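Local coordinates for protein L-serine ammonia-lyase (Rhizomucor miehei CAU432, PDB 5C3U) that belongs to the pyridoxal-phosphate-dependent enzymes and holds pyridoxal-5'-phosphate in a pocket of its alpha/beta fold, at residues A285-C289 with V308-T312; A173-V179 with V200-E206; L277-A282 with V311-I317. All coordinates share one frame; numbering follows the deposited sequence. Where two conformers were deposited one is given.

Interaction 1: residues A285-C289 with V308-T312; sequences ALSLC and VVLVT. With PLP (pyridoxal-5'-phosphate), chain B.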
ATOM      1  N   ALA A 285       9.612  -1.380   1.575  1.00 25.44           N
ATOM      2  CA  ALA A 285       9.545  -2.486   2.532  1.00 25.77           C
ATOM      3  C   ALA A 285      10.587  -3.560   2.236  1.00 24.43           C
ATOM      4  O   ALA A 285      11.253  -4.042   3.146  1.00 24.43           O
ATOM      5  CB  ALA A 285       8.154  -3.093   2.573  1.00 25.16           C
ATOM      6  N   LEU A 286      10.740  -3.908   0.959  1.00 23.44           N
ATOM      7  CA  LEU A 286      11.744  -4.891   0.544  1.00 23.74           C
ATOM      8  C   LEU A 286      13.176  -4.457   0.875  1.00 23.59           C
ATOM      9  O   LEU A 286      14.059  -5.302   1.113  1.00 24.97           O
ATOM     10  CB  LEU A 286      11.611  -5.145  -0.976  1.00 23.01           C
ATOM     11  CG  LEU A 286      10.406  -5.983  -1.420  1.00 24.35           C
ATOM     12  CD1 LEU A 286      10.087  -5.846  -2.905  1.00 23.24           C
ATOM     13  CD2 LEU A 286      10.642  -7.456  -1.109  1.00 24.64           C
ATOM     14  N   SER A 287      13.400  -3.145   0.906  1.00 23.76           N
ATOM     15  CA  SER A 287      14.749  -2.615   1.112  1.00 26.23           C
ATOM     16  C   SER A 287      15.320  -2.969   2.486  1.00 26.79           C
ATOM     17  O   SER A 287      16.538  -3.103   2.630  1.00 26.61           O
ATOM     18  CB  SER A 287      14.818  -1.099   0.833  1.00 26.44           C
ATOM     19  OG  SER A 287      14.379  -0.330   1.929  1.00 31.48           O
ATOM     20  N   LEU A 288      14.453  -3.182   3.467  1.00 26.31           N
ATOM     21  CA  LEU A 288      14.938  -3.590   4.789  1.00 28.58           C
ATOM     22  C   LEU A 288      15.610  -4.956   4.722  1.00 28.93           C
ATOM     23  O   LEU A 288      16.568  -5.220   5.450  1.00 29.87           O
ATOM     24  CB  LEU A 288      13.831  -3.581   5.837  1.00 29.54           C
ATOM     25  CG  LEU A 288      13.164  -2.232   6.115  1.00 30.37           C
ATOM     26  CD1 LEU A 288      12.355  -2.367   7.387  1.00 30.95           C
ATOM     27  CD2 LEU A 288      14.181  -1.108   6.260  1.00 34.49           C
ATOM     28  N   CYS A 289      15.134  -5.813   3.816  1.00 28.79           N
ATOM     29  CA  CYS A 289      15.732  -7.133   3.654  1.00 28.19           C
ATOM     30  C   CYS A 289      16.994  -7.091   2.814  1.00 28.52           C
ATOM     31  O   CYS A 289      18.034  -7.643   3.206  1.00 30.58           O
ATOM     32  CB  CYS A 289      14.709  -8.114   3.073  1.00 31.03           C
ATOM     33  SG  CYS A 289      13.360  -8.391   4.243  1.00 35.70           S
ATOM     34  N   VAL A 308       7.846 -11.464   7.507  1.00 27.64           N
ATOM     35  CA  VAL A 308       6.899 -11.371   6.388  1.00 25.83           C
ATOM     36  C   VAL A 308       6.982  -9.959   5.797  1.00 24.65           C
ATOM     37  O   VAL A 308       6.903  -8.984   6.526  1.00 24.33           O
ATOM     38  CB  VAL A 308       5.434 -11.622   6.837  1.00 27.19           C
ATOM     39  CG1 VAL A 308       4.457 -11.354   5.691  1.00 27.05           C
ATOM     40  CG2 VAL A 308       5.242 -13.047   7.340  1.00 26.57           C
ATOM     41  N   VAL A 309       7.169  -9.859   4.485  1.00 22.90           N
ATOM     42  CA  VAL A 309       7.205  -8.536   3.833  1.00 24.00           C
ATOM     43  C   VAL A 309       5.935  -8.415   3.021  1.00 24.35           C
ATOM     44  O   VAL A 309       5.665  -9.285   2.180  1.00 23.69           O
ATOM     45  CB  VAL A 309       8.431  -8.390   2.904  1.00 24.94           C
ATOM     46  CG1 VAL A 309       8.467  -7.005   2.251  1.00 25.77           C
ATOM     47  CG2 VAL A 309       9.712  -8.665   3.674  1.00 26.23           C
ATOM     48  N   LEU A 310       5.163  -7.342   3.242  1.00 24.61           N
ATOM     49  CA  LEU A 310       3.965  -7.118   2.427  1.00 24.84           C
ATOM     50  C   LEU A 310       4.366  -6.455   1.138  1.00 25.24           C
ATOM     51  O   LEU A 310       4.766  -5.283   1.129  1.00 26.87           O
ATOM     52  CB  LEU A 310       2.907  -6.288   3.169  1.00 22.75           C
ATOM     53  CG  LEU A 310       2.512  -6.718   4.580  1.00 24.42           C
ATOM     54  CD1 LEU A 310       1.415  -5.793   5.108  1.00 24.60           C
ATOM     55  CD2 LEU A 310       2.058  -8.176   4.634  1.00 24.61           C
ATOM     56  N   VAL A 311       4.284  -7.214   0.045  1.00 25.30           N
ATOM     57  CA  VAL A 311       4.717  -6.715  -1.237  1.00 25.25           C
ATOM     58  C   VAL A 311       3.490  -6.139  -1.913  1.00 25.19           C
ATOM     59  O   VAL A 311       2.687  -6.855  -2.526  1.00 24.97           O
ATOM     60  CB  VAL A 311       5.381  -7.807  -2.094  1.00 24.58           C
ATOM     61  CG1 VAL A 311       5.729  -7.254  -3.489  1.00 24.93           C
ATOM     62  CG2 VAL A 311       6.632  -8.318  -1.391  1.00 24.68           C
ATOM     63  N   THR A 312       3.343  -4.830  -1.766  1.00 23.81           N
ATOM     64  CA  THR A 312       2.059  -4.187  -2.034  1.00 23.98           C
ATOM     65  C   THR A 312       1.708  -4.048  -3.513  1.00 24.14           C
ATOM     66  O   THR A 312       0.543  -3.824  -3.842  1.00 23.22           O
ATOM     67  CB  THR A 312       1.923  -2.863  -1.275  1.00 24.80           C
ATOM     68  OG1 THR A 312       3.091  -2.054  -1.508  1.00 23.90           O
ATOM     69  CG2 THR A 312       1.790  -3.158   0.207  1.00 25.71           C
TER
HETATM   70  N1  PLP B 401       2.038   0.436  -1.304  1.00 26.72           N
HETATM   71  C2  PLP B 401       1.232   0.555  -2.373  1.00 26.55           C
HETATM   72  C2A PLP B 401       1.654   0.096  -3.747  1.00 26.39           C
HETATM   73  C3  PLP B 401      -0.090   1.162  -2.200  1.00 26.84           C
HETATM   74  O3  PLP B 401      -0.936   1.292  -3.270  1.00 28.00           O
HETATM   75  C4  PLP B 401      -0.464   1.580  -0.832  1.00 27.32           C
HETATM   76  C4A PLP B 401      -1.793   2.164  -0.593  1.00 27.96           C
HETATM   77  C5  PLP B 401       0.508   1.403   0.277  1.00 28.88           C
HETATM   78  C6  PLP B 401       1.737   0.815  -0.040  1.00 27.81           C
HETATM   79  C5A PLP B 401       0.197   1.822   1.715  1.00 29.08           C
HETATM   80  O4P PLP B 401      -0.822   2.814   1.688  1.00 29.63           O
HETATM   81  P   PLP B 401      -1.633   3.448   2.939  1.00 24.57           P
HETATM   82  O1P PLP B 401      -2.801   2.572   3.229  1.00 26.22           O
HETATM   83  O2P PLP B 401      -0.663   3.635   4.120  1.00 25.29           O
HETATM   84  O3P PLP B 401      -1.992   4.754   2.321  1.00 26.21           O

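Interaction 2: residues A173-V179 with V200-E206; sequences AAIICPV and VPVIAVE. With PLP (pyridoxal-5'-phosphate), chain B.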
ATOM      1  N   ALA A 173       8.252 -13.141  13.468  1.00 30.33           N
ATOM      2  CA  ALA A 173       9.067 -12.215  14.235  1.00 29.97           C
ATOM      3  C   ALA A 173       8.743 -10.766  13.887  1.00 31.15           C
ATOM      4  O   ALA A 173       8.941  -9.873  14.699  1.00 32.27           O
ATOM      5  CB  ALA A 173      10.535 -12.485  13.969  1.00 33.15           C
ATOM      6  N   ALA A 174       8.289 -10.527  12.663  1.00 29.14           N
ATOM      7  CA  ALA A 174       7.905  -9.173  12.253  1.00 27.59           C
ATOM      8  C   ALA A 174       7.128  -9.217  10.952  1.00 26.76           C
ATOM      9  O   ALA A 174       7.255 -10.166  10.160  1.00 26.68           O
ATOM     10  CB  ALA A 174       9.131  -8.291  12.071  1.00 28.70           C
ATOM     11  N   ILE A 175       6.322  -8.179  10.756  1.00 26.13           N
ATOM     12  CA  ILE A 175       5.653  -7.909   9.482  1.00 25.31           C
ATOM     13  C   ILE A 175       6.112  -6.531   9.043  1.00 24.34           C
ATOM     14  O   ILE A 175       6.023  -5.589   9.811  1.00 25.82           O
ATOM     15  CB  ILE A 175       4.115  -7.959   9.626  1.00 26.33           C
ATOM     16  CG1 ILE A 175       3.693  -9.384  10.012  1.00 27.27           C
ATOM     17  CG2 ILE A 175       3.435  -7.534   8.314  1.00 26.72           C
ATOM     18  CD1 ILE A 175       2.225  -9.527  10.356  1.00 30.22           C
ATOM     19  N   ILE A 176       6.649  -6.435   7.821  1.00 24.58           N
ATOM     20  CA  ILE A 176       7.153  -5.176   7.294  1.00 24.27           C
ATOM     21  C   ILE A 176       6.103  -4.598   6.362  1.00 25.19           C
ATOM     22  O   ILE A 176       5.702  -5.259   5.398  1.00 24.77           O
ATOM     23  CB  ILE A 176       8.481  -5.348   6.525  1.00 25.52           C
ATOM     24  CG1 ILE A 176       9.507  -6.115   7.380  1.00 27.71           C
ATOM     25  CG2 ILE A 176       9.005  -3.988   6.066  1.00 25.23           C
ATOM     26  CD1 ILE A 176      10.811  -6.395   6.655  1.00 29.63           C
ATOM     27  N   CYS A 177       5.676  -3.370   6.665  1.00 23.90           N
ATOM     28  CA  CYS A 177       4.470  -2.794   6.065  1.00 24.59           C
ATOM     29  C   CYS A 177       4.764  -1.352   5.598  1.00 21.90           C
ATOM     30  O   CYS A 177       5.070  -0.483   6.415  1.00 22.21           O
ATOM     31  CB  CYS A 177       3.320  -2.823   7.072  1.00 25.25           C
ATOM     32  SG  CYS A 177       1.768  -2.084   6.508  1.00 28.69           S
ATOM     33  N   PRO A 178       4.671  -1.097   4.294  1.00 21.03           N
ATOM     34  CA  PRO A 178       4.831   0.289   3.797  1.00 20.64           C
ATOM     35  C   PRO A 178       3.709   1.182   4.328  1.00 23.72           C
ATOM     36  O   PRO A 178       2.571   0.701   4.457  1.00 23.70           O
ATOM     37  CB  PRO A 178       4.702   0.156   2.261  1.00 22.90           C
ATOM     38  CG  PRO A 178       4.300  -1.241   2.010  1.00 23.66           C
ATOM     39  CD  PRO A 178       4.280  -2.056   3.245  1.00 20.78           C
ATOM     40  N   VAL A 179       4.025   2.444   4.670  1.00 21.03           N
ATOM     41  CA  VAL A 179       3.013   3.410   5.163  1.00 23.15           C
ATOM     42  C   VAL A 179       2.929   4.671   4.296  1.00 23.84           C
ATOM     43  O   VAL A 179       3.939   5.362   4.095  1.00 25.39           O
ATOM     44  CB  VAL A 179       3.257   3.796   6.665  1.00 23.38           C
ATOM     45  CG1 VAL A 179       2.214   4.817   7.140  1.00 23.89           C
ATOM     46  CG2 VAL A 179       3.194   2.550   7.529  1.00 26.05           C
ATOM     47  N   VAL A 200       3.167  -9.400  17.780  1.00 32.79           N
ATOM     48  CA  VAL A 200       3.908  -9.342  16.509  1.00 30.14           C
ATOM     49  C   VAL A 200       4.224  -7.879  16.157  1.00 30.51           C
ATOM     50  O   VAL A 200       3.305  -7.079  15.968  1.00 30.89           O
ATOM     51  CB  VAL A 200       3.114 -10.040  15.374  1.00 29.74           C
ATOM     52  CG1 VAL A 200       3.781  -9.847  14.019  1.00 27.58           C
ATOM     53  CG2 VAL A 200       2.939 -11.523  15.664  1.00 30.49           C
ATOM     54  N   PRO A 201       5.519  -7.510  16.105  1.00 30.07           N
ATOM     55  CA  PRO A 201       5.909  -6.145  15.730  1.00 29.23           C
ATOM     56  C   PRO A 201       5.582  -5.875  14.273  1.00 29.03           C
ATOM     57  O   PRO A 201       5.715  -6.770  13.438  1.00 27.96           O
ATOM     58  CB  PRO A 201       7.440  -6.132  15.884  1.00 29.82           C
ATOM     59  CG  PRO A 201       7.803  -7.405  16.576  1.00 30.37           C
ATOM     60  CD  PRO A 201       6.686  -8.376  16.346  1.00 32.17           C
ATOM     61  N   VAL A 202       5.131  -4.663  13.989  1.00 28.06           N
ATOM     62  CA  VAL A 202       4.965  -4.223  12.615  1.00 26.98           C
ATOM     63  C   VAL A 202       6.035  -3.163  12.385  1.00 26.72           C
ATOM     64  O   VAL A 202       6.146  -2.205  13.151  1.00 26.76           O
ATOM     65  CB  VAL A 202       3.550  -3.650  12.337  1.00 26.60           C
ATOM     66  CG1 VAL A 202       3.445  -3.181  10.896  1.00 25.68           C
ATOM     67  CG2 VAL A 202       2.477  -4.687  12.646  1.00 27.64           C
ATOM     68  N   ILE A 203       6.861  -3.364  11.359  1.00 24.94           N
ATOM     69  CA  ILE A 203       7.811  -2.360  10.985  1.00 25.67           C
ATOM     70  C   ILE A 203       7.129  -1.527   9.914  1.00 26.22           C
ATOM     71  O   ILE A 203       6.811  -2.028   8.818  1.00 23.90           O
ATOM     72  CB  ILE A 203       9.150  -2.990  10.549  1.00 27.62           C
ATOM     73  CG1 ILE A 203       9.691  -3.787  11.734  1.00 30.69           C
ATOM     74  CG2 ILE A 203      10.145  -1.909  10.140  1.00 26.67           C
ATOM     75  CD1 ILE A 203      10.499  -4.991  11.341  1.00 36.92           C
ATOM     76  N   ALA A 204       6.887  -0.265  10.261  1.00 24.28           N
ATOM     77  CA  ALA A 204       6.131   0.663   9.422  1.00 24.07           C
ATOM     78  C   ALA A 204       7.127   1.476   8.617  1.00 24.42           C
ATOM     79  O   ALA A 204       7.775   2.353   9.158  1.00 24.96           O
ATOM     80  CB  ALA A 204       5.267   1.582  10.286  1.00 25.37           C
ATOM     81  N   VAL A 205       7.221   1.222   7.307  1.00 21.68           N
ATOM     82  CA  VAL A 205       8.289   1.820   6.510  0.50 23.58           C
ATOM     83  C   VAL A 205       7.792   2.962   5.615  1.00 24.00           C
ATOM     84  O   VAL A 205       6.773   2.841   4.959  1.00 24.41           O
ATOM     85  CB  VAL A 205       9.066   0.757   5.685  0.50 24.24           C
ATOM     86  CG1 VAL A 205       8.119  -0.092   4.846  0.50 23.98           C
ATOM     87  CG2 VAL A 205      10.119   1.420   4.802  0.50 25.06           C
ATOM     88  N   GLU A 206       8.541   4.058   5.599  1.00 23.91           N
ATOM     89  CA  GLU A 206       8.278   5.219   4.757  1.00 25.30           C
ATOM     90  C   GLU A 206       9.606   5.585   4.094  1.00 23.52           C
ATOM     91  O   GLU A 206      10.642   4.990   4.404  1.00 23.66           O
ATOM     92  CB  GLU A 206       7.800   6.408   5.632  1.00 27.59           C
ATOM     93  CG  GLU A 206       6.367   6.296   6.156  1.00 31.24           C
ATOM     94  CD  GLU A 206       5.984   7.427   7.111  1.00 33.78           C
ATOM     95  OE1 GLU A 206       6.692   7.617   8.135  1.00 34.07           O
ATOM     96  OE2 GLU A 206       4.973   8.127   6.841  1.00 36.98           O
TER
HETATM   97  N1  PLP B 401       2.038   0.436  -1.304  1.00 26.72           N
HETATM   98  C2  PLP B 401       1.232   0.555  -2.373  1.00 26.55           C
HETATM   99  C2A PLP B 401       1.654   0.096  -3.747  1.00 26.39           C
HETATM  100  C3  PLP B 401      -0.090   1.162  -2.200  1.00 26.84           C
HETATM  101  O3  PLP B 401      -0.936   1.292  -3.270  1.00 28.00           O
HETATM  102  C4  PLP B 401      -0.464   1.580  -0.832  1.00 27.32           C
HETATM  103  C4A PLP B 401      -1.793   2.164  -0.593  1.00 27.96           C
HETATM  104  C5  PLP B 401       0.508   1.403   0.277  1.00 28.88           C
HETATM  105  C6  PLP B 401       1.737   0.815  -0.040  1.00 27.81           C
HETATM  106  C5A PLP B 401       0.197   1.822   1.715  1.00 29.08           C
HETATM  107  O4P PLP B 401      -0.822   2.814   1.688  1.00 29.63           O
HETATM  108  P   PLP B 401      -1.633   3.448   2.939  1.00 24.57           P
HETATM  109  O1P PLP B 401      -2.801   2.572   3.229  1.00 26.22           O
HETATM  110  O2P PLP B 401      -0.663   3.635   4.120  1.00 25.29           O
HETATM  111  O3P PLP B 401      -1.992   4.754   2.321  1.00 26.21           O

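Interaction 3: residues L277-A282 with V311-I317; sequences LVEASA and VTGGSDI. With PLP (pyridoxal-5'-phosphate), chain B.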
ATOM      1  N   LEU A 277       7.743  -6.595 -11.418  1.00 25.02           N
ATOM      2  CA  LEU A 277       7.956  -5.153 -11.278  1.00 24.26           C
ATOM      3  C   LEU A 277       6.993  -4.618 -10.255  1.00 22.86           C
ATOM      4  O   LEU A 277       5.793  -4.764 -10.417  1.00 22.88           O
ATOM      5  CB  LEU A 277       7.739  -4.399 -12.612  1.00 27.25           C
ATOM      6  CG  LEU A 277       8.520  -4.833 -13.845  1.00 30.80           C
ATOM      7  CD1 LEU A 277       8.233  -3.888 -15.010  1.00 32.55           C
ATOM      8  CD2 LEU A 277      10.008  -4.899 -13.540  1.00 30.23           C
ATOM      9  N   VAL A 278       7.529  -4.054  -9.167  1.00 22.97           N
ATOM     10  CA  VAL A 278       6.705  -3.418  -8.158  1.00 22.60           C
ATOM     11  C   VAL A 278       7.098  -1.950  -7.975  1.00 22.32           C
ATOM     12  O   VAL A 278       8.201  -1.524  -8.331  1.00 21.99           O
ATOM     13  CB  VAL A 278       6.727  -4.154  -6.788  1.00 22.81           C
ATOM     14  CG1 VAL A 278       6.249  -5.603  -6.949  1.00 22.60           C
ATOM     15  CG2 VAL A 278       8.114  -4.096  -6.153  1.00 23.42           C
ATOM     16  N   GLU A 279       6.168  -1.185  -7.418  1.00 21.89           N
ATOM     17  CA  GLU A 279       6.394   0.245  -7.192  1.00 23.47           C
ATOM     18  C   GLU A 279       7.447   0.450  -6.128  1.00 22.06           C
ATOM     19  O   GLU A 279       7.638  -0.419  -5.281  1.00 22.12           O
ATOM     20  CB  GLU A 279       5.117   0.871  -6.657  1.00 25.90           C
ATOM     21  CG  GLU A 279       4.269   1.529  -7.697  1.00 30.78           C
ATOM     22  CD  GLU A 279       3.034   2.182  -7.102  1.00 32.27           C
ATOM     23  OE1 GLU A 279       3.096   2.833  -6.019  1.00 33.26           O
ATOM     24  OE2 GLU A 279       1.994   2.051  -7.750  1.00 31.74           O
ATOM     25  N   ALA A 280       8.099   1.613  -6.156  1.00 20.40           N
ATOM     26  CA  ALA A 280       9.033   1.986  -5.091  1.00 22.31           C
ATOM     27  C   ALA A 280       8.405   1.991  -3.704  1.00 23.11           C
ATOM     28  O   ALA A 280       9.130   1.814  -2.709  1.00 23.80           O
ATOM     29  CB  ALA A 280       9.670   3.340  -5.394  1.00 20.75           C
ATOM     30  N   SER A 281       7.073   2.198  -3.623  1.00 25.24           N
ATOM     31  CA  SER A 281       6.340   2.013  -2.368  1.00 25.81           C
ATOM     32  C   SER A 281       6.588   0.623  -1.735  1.00 26.19           C
ATOM     33  O   SER A 281       6.951   0.500  -0.557  1.00 24.23           O
ATOM     34  CB  SER A 281       4.839   2.263  -2.594  1.00 24.80           C
ATOM     35  OG  SER A 281       4.668   3.509  -3.285  1.00 32.92           O
ATOM     36  N   ALA A 282       6.430  -0.428  -2.534  1.00 22.82           N
ATOM     37  CA  ALA A 282       6.696  -1.792  -2.069  1.00 22.95           C
ATOM     38  C   ALA A 282       8.186  -1.984  -1.920  1.00 22.43           C
ATOM     39  O   ALA A 282       8.655  -2.712  -1.032  1.00 24.36           O
ATOM     40  CB  ALA A 282       6.144  -2.792  -3.091  1.00 23.23           C
ATOM     41  N   VAL A 311       4.284  -7.214   0.045  1.00 25.30           N
ATOM     42  CA  VAL A 311       4.717  -6.715  -1.237  1.00 25.25           C
ATOM     43  C   VAL A 311       3.490  -6.139  -1.913  1.00 25.19           C
ATOM     44  O   VAL A 311       2.687  -6.855  -2.526  1.00 24.97           O
ATOM     45  CB  VAL A 311       5.381  -7.807  -2.094  1.00 24.58           C
ATOM     46  CG1 VAL A 311       5.729  -7.254  -3.489  1.00 24.93           C
ATOM     47  CG2 VAL A 311       6.632  -8.318  -1.391  1.00 24.68           C
ATOM     48  N   THR A 312       3.343  -4.830  -1.766  1.00 23.81           N
ATOM     49  CA  THR A 312       2.059  -4.187  -2.034  1.00 23.98           C
ATOM     50  C   THR A 312       1.708  -4.048  -3.513  1.00 24.14           C
ATOM     51  O   THR A 312       0.543  -3.824  -3.842  1.00 23.22           O
ATOM     52  CB  THR A 312       1.923  -2.863  -1.275  1.00 24.80           C
ATOM     53  OG1 THR A 312       3.091  -2.054  -1.508  1.00 23.90           O
ATOM     54  CG2 THR A 312       1.790  -3.158   0.207  1.00 25.71           C
ATOM     55  N   GLY A 313       2.713  -4.172  -4.383  1.00 22.61           N
ATOM     56  CA  GLY A 313       2.486  -4.239  -5.819  1.00 22.10           C
ATOM     57  C   GLY A 313       2.517  -2.830  -6.374  1.00 24.71           C
ATOM     58  O   GLY A 313       3.505  -2.090  -6.177  1.00 25.03           O
ATOM     59  N   GLY A 314       1.439  -2.452  -7.046  1.00 24.49           N
ATOM     60  CA  GLY A 314       1.299  -1.101  -7.575  1.00 24.62           C
ATOM     61  C   GLY A 314       1.552  -0.978  -9.071  1.00 24.96           C
ATOM     62  O   GLY A 314       2.361  -1.707  -9.643  1.00 24.61           O
ATOM     63  N   SER A 315       0.882  -0.021  -9.696  1.00 24.27           N
ATOM     64  CA  SER A 315       0.977   0.133 -11.156  1.00 24.60           C
ATOM     65  C   SER A 315       1.794   1.342 -11.585  1.00 25.16           C
ATOM     66  O   SER A 315       1.955   1.534 -12.782  1.00 25.29           O
ATOM     67  CB  SER A 315      -0.413   0.197 -11.811  1.00 26.90           C
ATOM     68  OG  SER A 315      -1.162  -1.003 -11.581  1.00 28.33           O
ATOM     69  N   ASP A 316       2.289   2.146 -10.637  1.00 23.58           N
ATOM     70  CA  ASP A 316       3.098   3.317 -10.985  1.00 27.80           C
ATOM     71  C   ASP A 316       4.552   2.888 -11.128  1.00 26.65           C
ATOM     72  O   ASP A 316       5.417   3.291 -10.361  1.00 27.27           O
ATOM     73  CB  ASP A 316       2.972   4.446  -9.942  1.00 29.80           C
ATOM     74  CG  ASP A 316       3.474   5.793 -10.474  1.00 35.06           C
ATOM     75  OD1 ASP A 316       3.537   5.955 -11.721  1.00 36.86           O
ATOM     76  OD2 ASP A 316       3.817   6.685  -9.651  1.00 35.68           O
ATOM     77  N   ILE A 317       4.800   2.034 -12.109  1.00 25.75           N
ATOM     78  CA  ILE A 317       6.117   1.454 -12.330  1.00 25.05           C
ATOM     79  C   ILE A 317       6.089   1.012 -13.791  1.00 27.12           C
ATOM     80  O   ILE A 317       5.017   0.762 -14.329  1.00 27.81           O
ATOM     81  CB  ILE A 317       6.421   0.271 -11.359  1.00 25.24           C
ATOM     82  CG1 ILE A 317       7.876  -0.208 -11.499  1.00 26.68           C
ATOM     83  CG2 ILE A 317       5.467  -0.901 -11.552  1.00 28.60           C
ATOM     84  CD1 ILE A 317       8.889   0.758 -10.921  1.00 25.86           C
TER
HETATM   85  N1  PLP B 401       2.038   0.436  -1.304  1.00 26.72           N
HETATM   86  C2  PLP B 401       1.232   0.555  -2.373  1.00 26.55           C
HETATM   87  C2A PLP B 401       1.654   0.096  -3.747  1.00 26.39           C
HETATM   88  C3  PLP B 401      -0.090   1.162  -2.200  1.00 26.84           C
HETATM   89  O3  PLP B 401      -0.936   1.292  -3.270  1.00 28.00           O
HETATM   90  C4  PLP B 401      -0.464   1.580  -0.832  1.00 27.32           C
HETATM   91  C4A PLP B 401      -1.793   2.164  -0.593  1.00 27.96           C
HETATM   92  C5  PLP B 401       0.508   1.403   0.277  1.00 28.88           C
HETATM   93  C6  PLP B 401       1.737   0.815  -0.040  1.00 27.81           C
HETATM   94  C5A PLP B 401       0.197   1.822   1.715  1.00 29.08           C
HETATM   95  O4P PLP B 401      -0.822   2.814   1.688  1.00 29.63           O
HETATM   96  P   PLP B 401      -1.633   3.448   2.939  1.00 24.57           P
HETATM   97  O1P PLP B 401      -2.801   2.572   3.229  1.00 26.22           O
HETATM   98  O2P PLP B 401      -0.663   3.635   4.120  1.00 25.29           O
HETATM   99  O3P PLP B 401      -1.992   4.754   2.321  1.00 26.21           O
HETATM  100  O   HOH W   1       3.369  -4.371  -9.209  1.00 23.74           O
HETATM  101  O   HOH W   2       7.696   3.232  -8.574  1.00 26.19           O

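Interaction 1: residues A285-C289 with V308-T312
Helix 280-290 lies against strand 306-311 with Ala-285 set over Val-309, their CA atoms 6.6 Å apart. Over these short segments the two axes come within 8.5 Å and run at 146° from N to C, roughly antiparallel, as expected of a helix layered on the sheet of an alpha/beta fold. The sheet here is the mixed one of the pyridoxal-phosphate-dependent enzyme, and strand 306-311 is one of its inner strands, hydrogen-bonded through its backbone to Phe-39 and Lys-41 along one edge and to Ala-174 and Ile-176 along the other.

Val-309 carries most of the contact. It points its CB at the helix, and its two methyls serve different residues. Val-309 CG1, held anti to the backbone N (chi1 -179°), meets Ala-285 CB at 3.9 Å and Leu-286 CD2 at 4.0 Å; CG2 meets Cys-289, one turn on. Leu-286 leaves the helix more to the flank, and its far end swings back to the strand, crossing Val-309 at about a right angle. Leu-286 CD2 also reaches Val-311 CG2 at 4.1 Å, bridging Val-309 and Val-311, two residues apart on the strand. Around this pair Phe-270 and Ala-266 of helix 260-274 and Leu-40 of strand 37-42 pack on Leu-286, while Ile-176 fills in beside Ala-285. What joins helix to strand is thus apolar packing, all of it buried. At the far end the sulfur of Cys-289 takes part as well, with SG resting 3.7 Å from Val-309 CG2.

Interaction 2: residues A173-V179 with V200-E206
Ile-175, Cys-177, Val-202 and Ala-204 present their side chains to one face of a parallel strand pair, while Ile-176, Pro-178, Ile-203 and Val-205 present theirs to the other. These are the two strands of a beta-alpha-beta unit whose connecting helix, 183-194, covers the first face through Leu-184, Leu-185 and Leu-192; helix 280-290 covers the second.

On the helix 183-194 side, contacts run between residues displaced along the strands. Ile-175 slants across Val-200, its CD1 4.0 Å from Val-200 CG1. Val-202 sends CG1, anti to its own N (chi1 179°), to Cys-177 CB at 3.8 Å, and Val-179 lays CG2 on Ala-204 CB at 3.6 Å. On the opposite face the Ile-203 chain reaches back along the strand until CD1 touches Ala-174 CB, also at 3.6 Å.

Five backbone hydrogen bonds tie the strands, from Ile-175 N to Pro-201 O through to Val-179 N to Val-205 O; Cys-177 N to Ile-203 O, in the middle, measures 2.8 Å. Pro-178 has no N-H, but its N faces the neighbouring strand 306-311, so this ladder runs unbroken. Pro-178 CB lies 3.8 Å from C6 of pyridoxal-5'-phosphate.

Glu-206, extended beyond CG, lays CG 3.3 Å from Val-179 O, a carbonyl buried here with no polar partner in the model. Its carboxylate accepts from Phe-213 N and Gln-214 N in helix 212-219, which would probably stabilise the negative charge of Glu-206; the strands themselves cohere through backbone bonds and apolar packing.

Interaction 3: residues L277-A282 with V311-I317
Glu-279 reaches Asp-316 through a skewed first torsion (chi1 -97°) and a fully extended second one, which bring its carboxylate over the backbone of the glycine-containing loop after strand 306-311. Glu-279 is the N-cap residue of helix 280-290, so the contact fixes the start of that helix to the loop, beside the pyridoxal-5'-phosphate pocket. Asp-316 N, in an inverse gamma turn, donates to Glu-279 OE2 at 2.9 Å, meeting it on the anti side and 34° out of the carboxylate plane. Gly-314 CA lies 3.2 Å from Glu-279 OE2, on the opposite face of the carboxylate from Asp-316 N.

Asn-80 ND2 also binds OE2. Ser-281 OG donates to the anti lone pair of OE1, which has a second partner in Ser-234 OG; the carboxylate is therefore gripped at both oxygens. Glu-279 N completes the tie, bonding to Gly-313 O at 3.1 Å from above the carbonyl plane.

A water joins Leu-277 O to Gly-314 O, and another links Ala-280 N to Asp-316 O. Beyond them Ile-317 covers Val-278 O, a buried carbonyl with no polar partner in the model, bringing CG1 to 3.4 Å. The Val-278 and Val-311 side chains cross at about a right angle, meeting through their CG1 methyls. At the pocket, Ala-282 CB lies 3.5 Å from Thr-312 OG1, and that hydroxyl oxygen sits 2.7 Å from N1 of pyridoxal-5'-phosphate.

How the interactions relate
Interactions 1 and 2 share one sheet: strands 306-311 and 174-178 are neighbours, probably bonded from Ile-176 N to Val-308 O at 2.9 Å, and the contact centres lie about 8 Å apart. The helix of interaction 1 also covers the strands of interaction 2, with Leu-288 CD1 3.6 Å from Ile-203 CG2. Interaction 3 uses the start of that helix and the loop that follows strand 306-311, sharing Val-311 and Thr-312 with interaction 1, centres about 11 Å apart. Interactions 2 and 3 are further separated, about 17 Å between centres, yet meet beside pyridoxal-5'-phosphate, where Pro-178 CG touches Thr-312 CG2 at 3.6 Å. All three thus converge on pyridoxal-5'-phosphate at the C-terminal ends of these strands.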